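Local structure of copper-containing nitrite reductase (Hyphomicrobium denitrificans 1NES1, 6TFO) at residues L219-V224 and Y238-P243; L171-L176 and W189-K194; I370-D375 and G412-V417; F406-G411 and G430-D435. The protein probably reduces nitrite to nitric oxide, with cytochrome c as the likely electron donor, using copper ions bound within a homotrimer. All coordinates share one frame; numbering follows the deposited sequence.

Interaction 1: residues L219-V224 and Y238-P243; sequences LMIHSV and YTQTDP. With CU (copper (II) ion), chain J.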
loop_
_atom_site.group_PDB
_atom_site.type_symbol
_atom_site.label_atom_id
_atom_site.label_comp_id
_atom_site.label_asym_id
_atom_site.label_seq_id
_atom_site.Cartn_x
_atom_site.Cartn_y
_atom_site.Cartn_z
ATOM N N LEU C 219 -26.471 29.173 -3.822
ATOM C CA LEU C 219 -26.576 28.265 -2.662
ATOM C C LEU C 219 -26.094 29.014 -1.419
ATOM O O LEU C 219 -26.635 28.790 -0.353
ATOM C CB LEU C 219 -25.730 27.013 -2.911
ATOM C CG LEU C 219 -26.090 26.187 -4.154
ATOM C CD1 LEU C 219 -25.170 24.984 -4.293
ATOM C CD2 LEU C 219 -27.532 25.713 -4.126
ATOM N N MET C 220 -25.099 29.883 -1.554
ATOM C CA MET C 220 -24.405 30.460 -0.376
ATOM C C MET C 220 -24.881 31.890 -0.106
ATOM O O MET C 220 -25.238 32.618 -1.054
ATOM C CB MET C 220 -22.887 30.463 -0.575
ATOM C CG MET C 220 -22.343 29.138 -1.034
ATOM S SD MET C 220 -22.906 27.789 0.002
ATOM C CE MET C 220 -22.073 26.440 -0.842
ATOM N N ILE C 221 -24.874 32.258 1.172
ATOM C CA ILE C 221 -24.827 33.670 1.644
ATOM C C ILE C 221 -23.584 34.321 1.012
ATOM O O ILE C 221 -22.557 33.644 0.870
ATOM C CB ILE C 221 -24.832 33.707 3.194
ATOM C CG1 ILE C 221 -26.124 33.134 3.797
ATOM C CG2 ILE C 221 -24.558 35.115 3.705
ATOM C CD1 ILE C 221 -26.054 32.853 5.288
ATOM N N HIS C 222 -23.682 35.572 0.575
ATOM C CA HIS C 222 -22.520 36.387 0.122
ATOM C C HIS C 222 -22.512 37.748 0.826
ATOM O O HIS C 222 -23.552 38.156 1.394
ATOM C CB HIS C 222 -22.523 36.530 -1.401
ATOM C CG HIS C 222 -22.305 35.224 -2.070
ATOM N ND1 HIS C 222 -21.090 34.605 -2.052
ATOM C CD2 HIS C 222 -23.155 34.398 -2.713
ATOM C CE1 HIS C 222 -21.186 33.457 -2.681
ATOM N NE2 HIS C 222 -22.446 33.312 -3.107
ATOM N N SER C 223 -21.369 38.424 0.770
ATOM C CA SER C 223 -21.100 39.677 1.505
ATOM C C SER C 223 -20.014 40.472 0.769
ATOM O O SER C 223 -19.577 40.035 -0.313
ATOM C CB SER C 223 -20.704 39.357 2.922
ATOM O OG SER C 223 -19.490 38.617 2.940
ATOM N N VAL C 224 -19.602 41.609 1.330
ATOM C CA VAL C 224 -18.424 42.354 0.814
ATOM C C VAL C 224 -17.757 43.102 1.964
ATOM O O VAL C 224 -18.466 43.689 2.798
ATOM C CB VAL C 224 -18.807 43.280 -0.345
ATOM C CG1 VAL C 224 -19.834 44.307 0.072
ATOM C CG2 VAL C 224 -17.587 43.945 -0.944
ATOM N N TYR C 238 -22.635 44.240 7.564
ATOM C CA TYR C 238 -23.920 44.854 7.128
ATOM C C TYR C 238 -24.402 44.205 5.823
ATOM O O TYR C 238 -25.543 44.518 5.430
ATOM C CB TYR C 238 -23.779 46.380 6.951
ATOM C CG TYR C 238 -23.234 47.129 8.147
ATOM C CD1 TYR C 238 -21.874 47.159 8.412
ATOM C CD2 TYR C 238 -24.073 47.799 9.022
ATOM C CE1 TYR C 238 -21.359 47.817 9.516
ATOM C CE2 TYR C 238 -23.575 48.481 10.124
ATOM C CZ TYR C 238 -22.211 48.496 10.367
ATOM O OH TYR C 238 -21.680 49.142 11.448
ATOM N N THR C 239 -23.584 43.372 5.155
ATOM C CA THR C 239 -23.848 42.900 3.759
ATOM C C THR C 239 -23.947 41.370 3.663
ATOM O O THR C 239 -23.918 40.857 2.520
ATOM C CB THR C 239 -22.812 43.453 2.764
ATOM O OG1 THR C 239 -21.482 43.163 3.203
ATOM C CG2 THR C 239 -22.970 44.945 2.572
ATOM N N GLN C 240 -24.082 40.656 4.784
ATOM C CA GLN C 240 -24.342 39.187 4.773
ATOM C C GLN C 240 -25.737 39.016 4.171
ATOM O O GLN C 240 -26.718 39.286 4.879
ATOM C CB GLN C 240 -24.226 38.571 6.168
ATOM C CG GLN C 240 -22.828 38.657 6.770
ATOM C CD GLN C 240 -21.778 37.835 6.063
ATOM O OE1 GLN C 240 -21.979 36.660 5.768
ATOM N NE2 GLN C 240 -20.626 38.443 5.813
ATOM N N THR C 241 -25.810 38.646 2.897
ATOM C CA THR C 241 -27.050 38.682 2.077
ATOM C C THR C 241 -27.492 37.251 1.723
ATOM O O THR C 241 -26.714 36.534 1.026
ATOM C CB THR C 241 -26.819 39.492 0.799
ATOM O OG1 THR C 241 -26.176 40.716 1.157
ATOM C CG2 THR C 241 -28.099 39.749 0.035
ATOM N N ASP C 242 -28.696 36.851 2.163
ATOM C CA ASP C 242 -29.281 35.533 1.805
ATOM C C ASP C 242 -29.516 35.520 0.299
ATOM O O ASP C 242 -29.617 36.576 -0.318
ATOM C CB ASP C 242 -30.573 35.258 2.571
ATOM C CG ASP C 242 -30.345 34.976 4.046
ATOM O OD1 ASP C 242 -29.202 34.607 4.426
ATOM O OD2 ASP C 242 -31.309 35.138 4.809
ATOM N N PRO C 243 -29.551 34.333 -0.345
ATOM C CA PRO C 243 -29.931 34.239 -1.753
ATOM C C PRO C 243 -31.308 34.849 -2.056
ATOM O O PRO C 243 -32.215 34.708 -1.268
ATOM C CB PRO C 243 -29.940 32.724 -2.012
ATOM C CG PRO C 243 -28.939 32.180 -1.014
ATOM C CD PRO C 243 -29.138 33.042 0.221
HETATM CU CU CU J . -19.286 35.026 -1.209
#
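T239 meets V224 through its hydroxyl: OG1, placed between the backbone N and the carbonyl carbon (chi1 53°), accepts the V224 amide N at 3.1 Å, and the same hydroxyl also pairs with A235. The carbonyl of T239 faces S223, whose CA approaches its O at 3.2 Å in a CA-H...O contact. Q240 starts away from the first segment but is bent at chi2, which brings its amide back across S223, with OE1 bonded to T265 and 3.6 Å from I221 CG2. A long flexible amide suits this reach from one loop to the other. T241 forms a single antiparallel bridge with H222: its N gives a bond of 2.8 Å to H222 O, and its O receives H222 N at 3.2 Å. Next, D242 lies alongside I221, with OD1 3.5 Å from I221 CG1. P243 closes the contact by placing its ring carbon CG 3.7 Å from M220 O. The two-bond bridge holds the backbone of H222, whose CB points away from 238-243; ND1 of its imidazole binds copper at 2.0 Å and NE2 bonds to E175. With C263, H271 and M276 completing the coordination, this is a type 1 copper site, the hallmark of an electron-transferring cupredoxin domain.

Interaction 2: residues L171-L176 and W189-K194; sequences LETVEL and WTFNGK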
loop_
_atom_site.group_PDB
_atom_site.type_symbol
_atom_site.label_atom_id
_atom_site.label_comp_id
_atom_site.label_asym_id
_atom_site.label_seq_id
_atom_site.Cartn_x
_atom_site.Cartn_y
_atom_site.Cartn_z
ATOM N N LEU C 171 -23.784 45.940 -6.642
ATOM C CA LEU C 171 -23.103 44.631 -6.817
ATOM C C LEU C 171 -24.133 43.501 -6.732
ATOM O O LEU C 171 -25.036 43.573 -5.858
ATOM C CB LEU C 171 -22.039 44.465 -5.731
ATOM C CG LEU C 171 -20.836 45.398 -5.835
ATOM C CD1 LEU C 171 -19.944 45.228 -4.610
ATOM C CD2 LEU C 171 -20.066 45.179 -7.139
ATOM N N GLU C 172 -23.985 42.496 -7.600
ATOM C CA GLU C 172 -24.765 41.234 -7.573
ATOM C C GLU C 172 -23.806 40.046 -7.431
ATOM O O GLU C 172 -22.881 39.909 -8.271
ATOM C CB GLU C 172 -25.617 41.090 -8.834
ATOM C CG GLU C 172 -26.693 40.026 -8.700
ATOM C CD GLU C 172 -27.432 39.655 -9.975
ATOM O OE1 GLU C 172 -28.458 38.951 -9.858
ATOM O OE2 GLU C 172 -26.965 40.032 -11.082
ATOM N N THR C 173 -24.023 39.211 -6.410
ATOM C CA THR C 173 -23.230 37.983 -6.160
ATOM C C THR C 173 -23.893 36.850 -6.948
ATOM O O THR C 173 -25.080 36.574 -6.696
ATOM C CB THR C 173 -23.032 37.758 -4.656
ATOM O OG1 THR C 173 -24.286 37.580 -4.006
ATOM C CG2 THR C 173 -22.310 38.922 -4.007
ATOM N N VAL C 174 -23.157 36.292 -7.910
ATOM C CA VAL C 174 -23.626 35.249 -8.864
ATOM C C VAL C 174 -22.693 34.035 -8.788
ATOM O O VAL C 174 -21.467 34.226 -8.964
ATOM C CB VAL C 174 -23.678 35.796 -10.296
ATOM C CG1 VAL C 174 -24.017 34.706 -11.297
ATOM C CG2 VAL C 174 -24.641 36.967 -10.406
ATOM N N GLU C 175 -23.263 32.851 -8.516
ATOM C CA GLU C 175 -22.573 31.535 -8.578
ATOM C C GLU C 175 -22.841 30.966 -9.970
ATOM O O GLU C 175 -24.020 30.983 -10.410
ATOM C CB GLU C 175 -23.075 30.607 -7.479
ATOM C CG GLU C 175 -22.975 31.200 -6.084
ATOM C CD GLU C 175 -23.638 30.391 -4.985
ATOM O OE1 GLU C 175 -23.517 30.758 -3.801
ATOM O OE2 GLU C 175 -24.298 29.420 -5.319
ATOM N N LEU C 176 -21.795 30.578 -10.693
ATOM C CA LEU C 176 -21.969 30.116 -12.095
ATOM C C LEU C 176 -20.725 29.358 -12.556
ATOM O O LEU C 176 -19.630 29.633 -12.038
ATOM C CB LEU C 176 -22.280 31.308 -13.004
ATOM C CG LEU C 176 -21.074 32.043 -13.589
ATOM C CD1 LEU C 176 -21.517 33.060 -14.627
ATOM C CD2 LEU C 176 -20.268 32.743 -12.515
ATOM N N TRP C 189 -17.746 31.668 -7.948
ATOM C CA TRP C 189 -18.549 32.674 -7.214
ATOM C C TRP C 189 -17.982 34.063 -7.534
ATOM O O TRP C 189 -16.758 34.242 -7.424
ATOM C CB TRP C 189 -18.548 32.389 -5.706
ATOM C CG TRP C 189 -18.984 31.009 -5.335
ATOM C CD1 TRP C 189 -19.656 30.127 -6.122
ATOM C CD2 TRP C 189 -18.831 30.376 -4.052
ATOM N NE1 TRP C 189 -19.897 28.975 -5.427
ATOM C CE2 TRP C 189 -19.397 29.091 -4.157
ATOM C CE3 TRP C 189 -18.257 30.751 -2.837
ATOM C CZ2 TRP C 189 -19.413 28.192 -3.093
ATOM C CZ3 TRP C 189 -18.282 29.865 -1.781
ATOM C CH2 TRP C 189 -18.854 28.602 -1.909
ATOM N N THR C 190 -18.836 35.012 -7.920
ATOM C CA THR C 190 -18.400 36.311 -8.495
ATOM C C THR C 190 -19.255 37.472 -7.991
ATOM O O THR C 190 -20.394 37.258 -7.526
ATOM C CB THR C 190 -18.486 36.290 -10.022
ATOM O OG1 THR C 190 -19.867 36.253 -10.376
ATOM C CG2 THR C 190 -17.741 35.119 -10.624
ATOM N N PHE C 191 -18.696 38.675 -8.130
ATOM C CA PHE C 191 -19.450 39.947 -8.214
ATOM C C PHE C 191 -19.722 40.180 -9.710
ATOM O O PHE C 191 -18.754 40.307 -10.485
ATOM C CB PHE C 191 -18.652 41.042 -7.510
ATOM C CG PHE C 191 -18.391 40.825 -6.037
ATOM C CD1 PHE C 191 -19.383 41.024 -5.103
ATOM C CD2 PHE C 191 -17.129 40.504 -5.583
ATOM C CE1 PHE C 191 -19.121 40.889 -3.746
ATOM C CE2 PHE C 191 -16.856 40.366 -4.234
ATOM C CZ PHE C 191 -17.851 40.571 -3.309
ATOM N N ASN C 192 -20.998 40.099 -10.110
ATOM C CA ASN C 192 -21.496 40.504 -11.449
ATOM C C ASN C 192 -20.943 39.572 -12.528
ATOM O O ASN C 192 -20.759 40.021 -13.669
ATOM C CB ASN C 192 -21.199 41.987 -11.690
ATOM C CG ASN C 192 -22.068 42.845 -10.801
ATOM O OD1 ASN C 192 -21.855 42.926 -9.595
ATOM N ND2 ASN C 192 -23.127 43.391 -11.370
ATOM N N GLY C 193 -20.752 38.299 -12.188
ATOM C CA GLY C 193 -20.522 37.215 -13.166
ATOM C C GLY C 193 -19.146 37.255 -13.807
ATOM O O GLY C 193 -19.004 36.618 -14.869
ATOM N N LYS C 194 -18.169 37.958 -13.209
ATOM C CA LYS C 194 -16.796 38.075 -13.770
ATOM C C LYS C 194 -15.745 38.147 -12.653
ATOM O O LYS C 194 -16.093 38.441 -11.496
ATOM C CB LYS C 194 -16.736 39.274 -14.717
ATOM C CG LYS C 194 -16.909 38.937 -16.187
ATOM C CD LYS C 194 -17.814 39.891 -16.934
ATOM C CE LYS C 194 -17.504 39.973 -18.421
ATOM N NZ LYS C 194 -17.012 38.680 -18.977
#
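T190 grips the carbonyl of V174 twice, through its amide N at 2.9 Å and its hydroxyl OG1, also at 2.9 Å from V174 O; in return V174 N bonds to T190 O. Threonine suits the place because, with chi1 at 69°, its hydroxyl is turned to the V174 carbonyl, while CG2 rests against L176 CD2. Further along, N192 extends the pairing beyond the strand. Its N reaches E172 O, and its side-chain OD1 takes E172 N at 2.9 Å in an almost straight bond (174°), the donor lying above the plane of the amide. On the other face of the sheet E175 and W189 run side by side: E175 CG is 3.5 Å from W189 CD1, and the extended chain carries the carboxylate over one face of the indole, the two planes 25° apart. T173 CG2 packs obliquely on the F191 ring, 3.8 Å from CE1. These strands, 166-181 and 184-191, form an antiparallel hairpin within a cupredoxin sandwich, and a type I' turn from F191 to K194 leads the chain out of it. Asparagine and glycine, N192 and G193, suit the positive phi angles of that turn. In the next shell, the carboxylate of E175 accepts the backbone amides of L219 and M220, T173 OG1 bonds to N214, and the rings of W189 and F191 meet those of H271 and Y261, respectively.

Interaction 3: residues I370-D375 and G412-V417; sequences IGEIFD and GRYVLV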
loop_
_atom_site.group_PDB
_atom_site.type_symbol
_atom_site.label_atom_id
_atom_site.label_comp_id
_atom_site.label_asym_id
_atom_site.label_seq_id
_atom_site.Cartn_x
_atom_site.Cartn_y
_atom_site.Cartn_z
ATOM N N ILE C 370 7.727 41.645 -18.383
ATOM C CA ILE C 370 8.962 41.268 -19.121
ATOM C C ILE C 370 9.128 42.283 -20.255
ATOM O O ILE C 370 8.127 42.506 -20.987
ATOM C CB ILE C 370 8.902 39.799 -19.601
ATOM C CG1 ILE C 370 8.571 38.837 -18.452
ATOM C CG2 ILE C 370 10.204 39.412 -20.275
ATOM C CD1 ILE C 370 8.554 37.374 -18.848
ATOM N N GLY C 371 10.297 42.932 -20.333
ATOM C CA GLY C 371 10.637 43.906 -21.400
ATOM C C GLY C 371 10.361 45.356 -21.024
ATOM O O GLY C 371 10.686 46.246 -21.832
ATOM N N GLU C 372 9.810 45.598 -19.835
ATOM C CA GLU C 372 9.541 46.961 -19.302
ATOM C C GLU C 372 10.077 47.090 -17.871
ATOM O O GLU C 372 10.428 46.057 -17.235
ATOM C CB GLU C 372 8.047 47.293 -19.347
ATOM C CG GLU C 372 7.631 48.067 -20.595
ATOM C CD GLU C 372 8.208 49.464 -20.731
ATOM O OE1 GLU C 372 8.186 50.000 -21.869
ATOM O OE2 GLU C 372 8.663 50.019 -19.697
ATOM N N ILE C 373 10.198 48.348 -17.430
ATOM C CA ILE C 373 10.598 48.773 -16.064
ATOM C C ILE C 373 9.506 49.707 -15.576
ATOM O O ILE C 373 8.977 50.464 -16.397
ATOM C CB ILE C 373 11.977 49.444 -16.061
ATOM C CG1 ILE C 373 12.964 48.641 -16.920
ATOM C CG2 ILE C 373 12.460 49.647 -14.627
ATOM C CD1 ILE C 373 14.375 49.185 -16.989
ATOM N N PHE C 374 9.141 49.602 -14.310
ATOM C CA PHE C 374 8.078 50.451 -13.737
ATOM C C PHE C 374 8.665 51.842 -13.484
ATOM O O PHE C 374 9.612 51.939 -12.689
ATOM C CB PHE C 374 7.490 49.780 -12.491
ATOM C CG PHE C 374 6.869 48.433 -12.752
ATOM C CD1 PHE C 374 6.088 48.229 -13.872
ATOM C CD2 PHE C 374 7.060 47.384 -11.877
ATOM C CE1 PHE C 374 5.512 46.995 -14.119
ATOM C CE2 PHE C 374 6.488 46.150 -12.123
ATOM C CZ PHE C 374 5.732 45.950 -13.255
ATOM N N ASP C 375 8.172 52.865 -14.193
ATOM C CA ASP C 375 8.604 54.266 -13.965
ATOM C C ASP C 375 8.212 54.614 -12.531
ATOM O O ASP C 375 9.090 55.058 -11.805
ATOM C CB ASP C 375 8.013 55.218 -15.000
ATOM C CG ASP C 375 8.654 55.087 -16.372
ATOM O OD1 ASP C 375 9.801 54.666 -16.439
ATOM O OD2 ASP C 375 7.987 55.389 -17.371
ATOM N N GLY C 412 6.336 45.832 -29.014
ATOM C CA GLY C 412 6.571 44.438 -28.599
ATOM C C GLY C 412 5.331 43.803 -27.984
ATOM O O GLY C 412 4.317 44.503 -27.750
ATOM N N ARG C 413 5.400 42.498 -27.734
ATOM C CA ARG C 413 4.498 41.783 -26.799
ATOM C C ARG C 413 5.152 41.831 -25.415
ATOM O O ARG C 413 6.210 41.202 -25.234
ATOM C CB ARG C 413 4.259 40.356 -27.289
ATOM C CG ARG C 413 3.746 39.415 -26.206
ATOM C CD ARG C 413 3.327 38.083 -26.775
ATOM N NE ARG C 413 1.994 38.230 -27.331
ATOM C CZ ARG C 413 1.631 37.862 -28.549
ATOM N NH1 ARG C 413 0.378 38.049 -28.937
ATOM N NH2 ARG C 413 2.510 37.298 -29.366
ATOM N N TYR C 414 4.597 42.621 -24.498
ATOM C CA TYR C 414 5.111 42.735 -23.114
ATOM C C TYR C 414 4.330 41.727 -22.268
ATOM O O TYR C 414 3.099 41.578 -22.463
ATOM C CB TYR C 414 5.030 44.187 -22.646
ATOM C CG TYR C 414 5.917 45.144 -23.411
ATOM C CD1 TYR C 414 7.248 45.338 -23.055
ATOM C CD2 TYR C 414 5.423 45.875 -24.484
ATOM C CE1 TYR C 414 8.059 46.231 -23.745
ATOM C CE2 TYR C 414 6.217 46.776 -25.176
ATOM C CZ TYR C 414 7.539 46.963 -24.800
ATOM O OH TYR C 414 8.337 47.852 -25.468
ATOM N N VAL C 415 5.021 41.012 -21.383
ATOM C CA VAL C 415 4.424 39.832 -20.703
ATOM C C VAL C 415 4.329 40.089 -19.206
ATOM O O VAL C 415 5.381 40.177 -18.572
ATOM C CB VAL C 415 5.218 38.552 -20.998
ATOM C CG1 VAL C 415 4.603 37.354 -20.299
ATOM C CG2 VAL C 415 5.310 38.297 -22.494
ATOM N N LEU C 416 3.097 40.125 -18.691
ATOM C CA LEU C 416 2.778 40.196 -17.243
ATOM C C LEU C 416 3.010 38.820 -16.607
ATOM O O LEU C 416 2.450 37.837 -17.120
ATOM C CB LEU C 416 1.309 40.598 -17.071
ATOM C CG LEU C 416 0.937 42.057 -17.338
ATOM C CD1 LEU C 416 1.066 42.402 -18.821
ATOM C CD2 LEU C 416 -0.485 42.319 -16.860
ATOM N N VAL C 417 3.778 38.755 -15.518
ATOM C CA VAL C 417 4.086 37.495 -14.778
ATOM C C VAL C 417 4.097 37.768 -13.275
ATOM O O VAL C 417 4.352 38.927 -12.863
ATOM C CB VAL C 417 5.434 36.878 -15.204
ATOM C CG1 VAL C 417 5.482 36.612 -16.704
ATOM C CG2 VAL C 417 6.627 37.721 -14.762
HETATM O O HOH W 1 8.232 41.520 -23.287
#
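I370 and V415 form one antiparallel hydrogen-bonded pair, with I370 N to V415 O at 2.8 Å and a weak return bond from V415 N to I370 O at 3.5 Å. A water donates to both I370 O and R413 O, linking the two backbones beside the weak return bond. I370 lies side by side with V415, and its CD1 crosses to V417, 3.8 Å from CG1; beta-branched side chains suit these extended positions. Beyond I370 the strand breaks off. G371, at a positive phi of 95° and without a CB, brings its backbone against the edge of the Y414 ring, where G371 O is 3.2 Å from CE1. E372 CG approaches the same ring obliquely, 3.7 Å from CE1, while its OE2 accepts I373 N; Y414 OH is held by R410 O. Across the subunit boundary, I370 packs on D225 and I373 on H227 of the third subunit. The side chain of I370 lies about 5 Å (nearest atoms) from a copper ion, consistent with the isoleucine lining the type 2 copper pocket in related reductases. The aliphatic I370 and V417 thus give an apolar border near the metal, while the Y414 edge meets backbone carbonyls where the strand ends.

Interaction 4: residues F406-G411 and G430-D435; sequences FKLDRG and GFLNVD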
loop_
_atom_site.group_PDB
_atom_site.type_symbol
_atom_site.label_atom_id
_atom_site.label_comp_id
_atom_site.label_asym_id
_atom_site.label_seq_id
_atom_site.Cartn_x
_atom_site.Cartn_y
_atom_site.Cartn_z
ATOM N N PHE C 406 4.360 53.074 -16.672
ATOM C CA PHE C 406 5.583 53.114 -17.499
ATOM C C PHE C 406 5.192 53.708 -18.850
ATOM O O PHE C 406 3.981 53.711 -19.196
ATOM C CB PHE C 406 6.190 51.716 -17.592
ATOM C CG PHE C 406 5.200 50.655 -18.003
ATOM C CD1 PHE C 406 4.422 50.011 -17.056
ATOM C CD2 PHE C 406 5.030 50.329 -19.339
ATOM C CE1 PHE C 406 3.500 49.055 -17.436
ATOM C CE2 PHE C 406 4.093 49.386 -19.721
ATOM C CZ PHE C 406 3.334 48.748 -18.766
ATOM N N LYS C 407 6.178 54.244 -19.569
ATOM C CA LYS C 407 5.992 54.748 -20.950
ATOM C C LYS C 407 6.411 53.634 -21.887
ATOM O O LYS C 407 7.499 53.053 -21.685
ATOM C CB LYS C 407 6.787 56.022 -21.269
ATOM C CG LYS C 407 6.231 56.818 -22.446
ATOM C CD LYS C 407 7.174 57.804 -23.068
ATOM C CE LYS C 407 6.459 58.765 -23.992
ATOM N NZ LYS C 407 7.216 60.026 -24.172
ATOM N N LEU C 408 5.549 53.354 -22.856
ATOM C CA LEU C 408 5.864 52.439 -23.965
ATOM C C LEU C 408 6.762 53.206 -24.923
ATOM O O LEU C 408 6.243 53.901 -25.803
ATOM C CB LEU C 408 4.555 51.976 -24.598
ATOM C CG LEU C 408 3.714 51.081 -23.692
ATOM C CD1 LEU C 408 2.377 50.767 -24.345
ATOM C CD2 LEU C 408 4.486 49.812 -23.352
ATOM N N ASP C 409 8.064 53.107 -24.702
ATOM C CA ASP C 409 9.086 53.781 -25.538
ATOM C C ASP C 409 9.042 53.133 -26.925
ATOM O O ASP C 409 9.279 53.842 -27.907
ATOM C CB ASP C 409 10.491 53.702 -24.922
ATOM C CG ASP C 409 10.510 53.830 -23.406
ATOM O OD1 ASP C 409 10.296 52.804 -22.715
ATOM O OD2 ASP C 409 10.708 54.954 -22.931
ATOM N N ARG C 410 8.754 51.832 -26.996
ATOM C CA ARG C 410 8.863 51.062 -28.261
ATOM C C ARG C 410 7.924 49.850 -28.230
ATOM O O ARG C 410 7.336 49.562 -27.167
ATOM C CB ARG C 410 10.318 50.641 -28.486
ATOM C CG ARG C 410 10.933 49.843 -27.340
ATOM C CD ARG C 410 11.889 48.818 -27.910
ATOM N NE ARG C 410 11.173 47.911 -28.799
ATOM C CZ ARG C 410 11.724 47.199 -29.779
ATOM N NH1 ARG C 410 13.024 47.273 -30.036
ATOM N NH2 ARG C 410 10.952 46.403 -30.507
ATOM N N GLY C 411 7.802 49.177 -29.370
ATOM C CA GLY C 411 6.808 48.118 -29.605
ATOM C C GLY C 411 7.268 46.785 -29.047
ATOM O O GLY C 411 8.459 46.665 -28.654
ATOM N N GLY C 430 0.172 36.895 -18.879
ATOM C CA GLY C 430 -0.660 37.844 -19.643
ATOM C C GLY C 430 0.175 38.557 -20.690
ATOM O O GLY C 430 1.423 38.669 -20.520
ATOM N N PHE C 431 -0.488 39.031 -21.740
ATOM C CA PHE C 431 0.142 39.795 -22.844
ATOM C C PHE C 431 -0.369 41.244 -22.868
ATOM O O PHE C 431 -1.595 41.508 -22.732
ATOM C CB PHE C 431 -0.103 39.072 -24.159
ATOM C CG PHE C 431 0.559 37.729 -24.262
ATOM C CD1 PHE C 431 1.734 37.463 -23.572
ATOM C CD2 PHE C 431 0.028 36.742 -25.081
ATOM C CE1 PHE C 431 2.356 36.229 -23.685
ATOM C CE2 PHE C 431 0.654 35.513 -25.200
ATOM C CZ PHE C 431 1.816 35.256 -24.506
ATOM N N LEU C 432 0.583 42.166 -22.988
ATOM C CA LEU C 432 0.370 43.577 -23.397
ATOM C C LEU C 432 0.938 43.715 -24.808
ATOM O O LEU C 432 2.201 43.707 -24.948
ATOM C CB LEU C 432 1.075 44.509 -22.408
ATOM C CG LEU C 432 1.163 45.978 -22.814
ATOM C CD1 LEU C 432 -0.203 46.543 -23.178
ATOM C CD2 LEU C 432 1.775 46.783 -21.688
ATOM N N ASN C 433 0.038 43.782 -25.796
ATOM C CA ASN C 433 0.376 43.811 -27.237
ATOM C C ASN C 433 0.506 45.276 -27.673
ATOM O O ASN C 433 -0.440 46.062 -27.422
ATOM C CB ASN C 433 -0.653 43.026 -28.045
ATOM C CG ASN C 433 -0.717 41.571 -27.624
ATOM O OD1 ASN C 433 0.301 40.892 -27.577
ATOM N ND2 ASN C 433 -1.905 41.081 -27.312
ATOM N N VAL C 434 1.655 45.628 -28.257
ATOM C CA VAL C 434 2.031 47.010 -28.661
ATOM C C VAL C 434 2.746 46.921 -30.017
ATOM O O VAL C 434 3.949 46.576 -30.023
ATOM C CB VAL C 434 2.938 47.660 -27.599
ATOM C CG1 VAL C 434 3.206 49.129 -27.902
ATOM C CG2 VAL C 434 2.378 47.514 -26.193
ATOM N N ASP C 435 2.059 47.203 -31.135
ATOM C CA ASP C 435 2.692 47.081 -32.483
ATOM C C ASP C 435 3.673 48.252 -32.688
ATOM O O ASP C 435 3.447 49.395 -32.189
ATOM C CB ASP C 435 1.689 46.867 -33.621
ATOM C CG ASP C 435 0.781 48.045 -33.882
ATOM O OD1 ASP C 435 0.452 48.752 -32.912
ATOM O OD2 ASP C 435 0.414 48.243 -35.051
#
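F406 and L408 face L432 and V434 in the interior of a beta sandwich, where the end of strand 400-407 in one sheet lies opposite strand 430-434 in the other. The join is purely apolar between side chains. L432 CD2 meets the edge of the F406 ring in its plane, 3.9 Å from CZ, the two side chains coming from opposite directions. A chi1 of 51° turns the F406 ring inward toward L432. L408 CD2 lies at the same ring's edge and 4.4 Å from L432 CD2, while its other branch, CD1, crosses obliquely to V434 CG2 at 3.7 Å. Branched aliphatic residues fill such a core because their methyl groups can each address a different neighbour. L408 is also the centre of an inverse gamma turn, from which the chain swings across to the second sheet. There G411 comes against the backbone of strand 430-434, its CA 3.3 Å from V434 O, a closeness that suits a residue lacking a side chain. The guanidinium of R410 turns back on its own neighbour: NE at 3.0 Å and NH2 at 3.1 Å both bond to G411 O, the first in the carbonyl plane on a lone pair and the second above it, while NH1 forms a salt bridge to D440. Such a crossing of the chain from sheet to sheet, sealed by an aliphatic and aromatic core, belongs to the cupredoxin beta sandwich.

In the fold
Interactions 1 and 2 belong to one cupredoxin domain and touch through E175, which joins the hairpin to the loop carrying a copper ligand; both are partly buried and rich in backbone and side-chain hydrogen bonds. Interactions 3 and 4 lie about 31 to 40 Å away (centre to centre) in another domain. Their own centres are about 7 Å apart, and strand 412-418 pairs with strand 430-434 between them. Both are buried and both touch the third subunit, but interaction 3 does so beside a copper ion, while interaction 4 is mainly hydrocarbon packing between sheets. Hydrogen bonding is prominent in the two contacts near the H222 copper, and apolar packing in interaction 4.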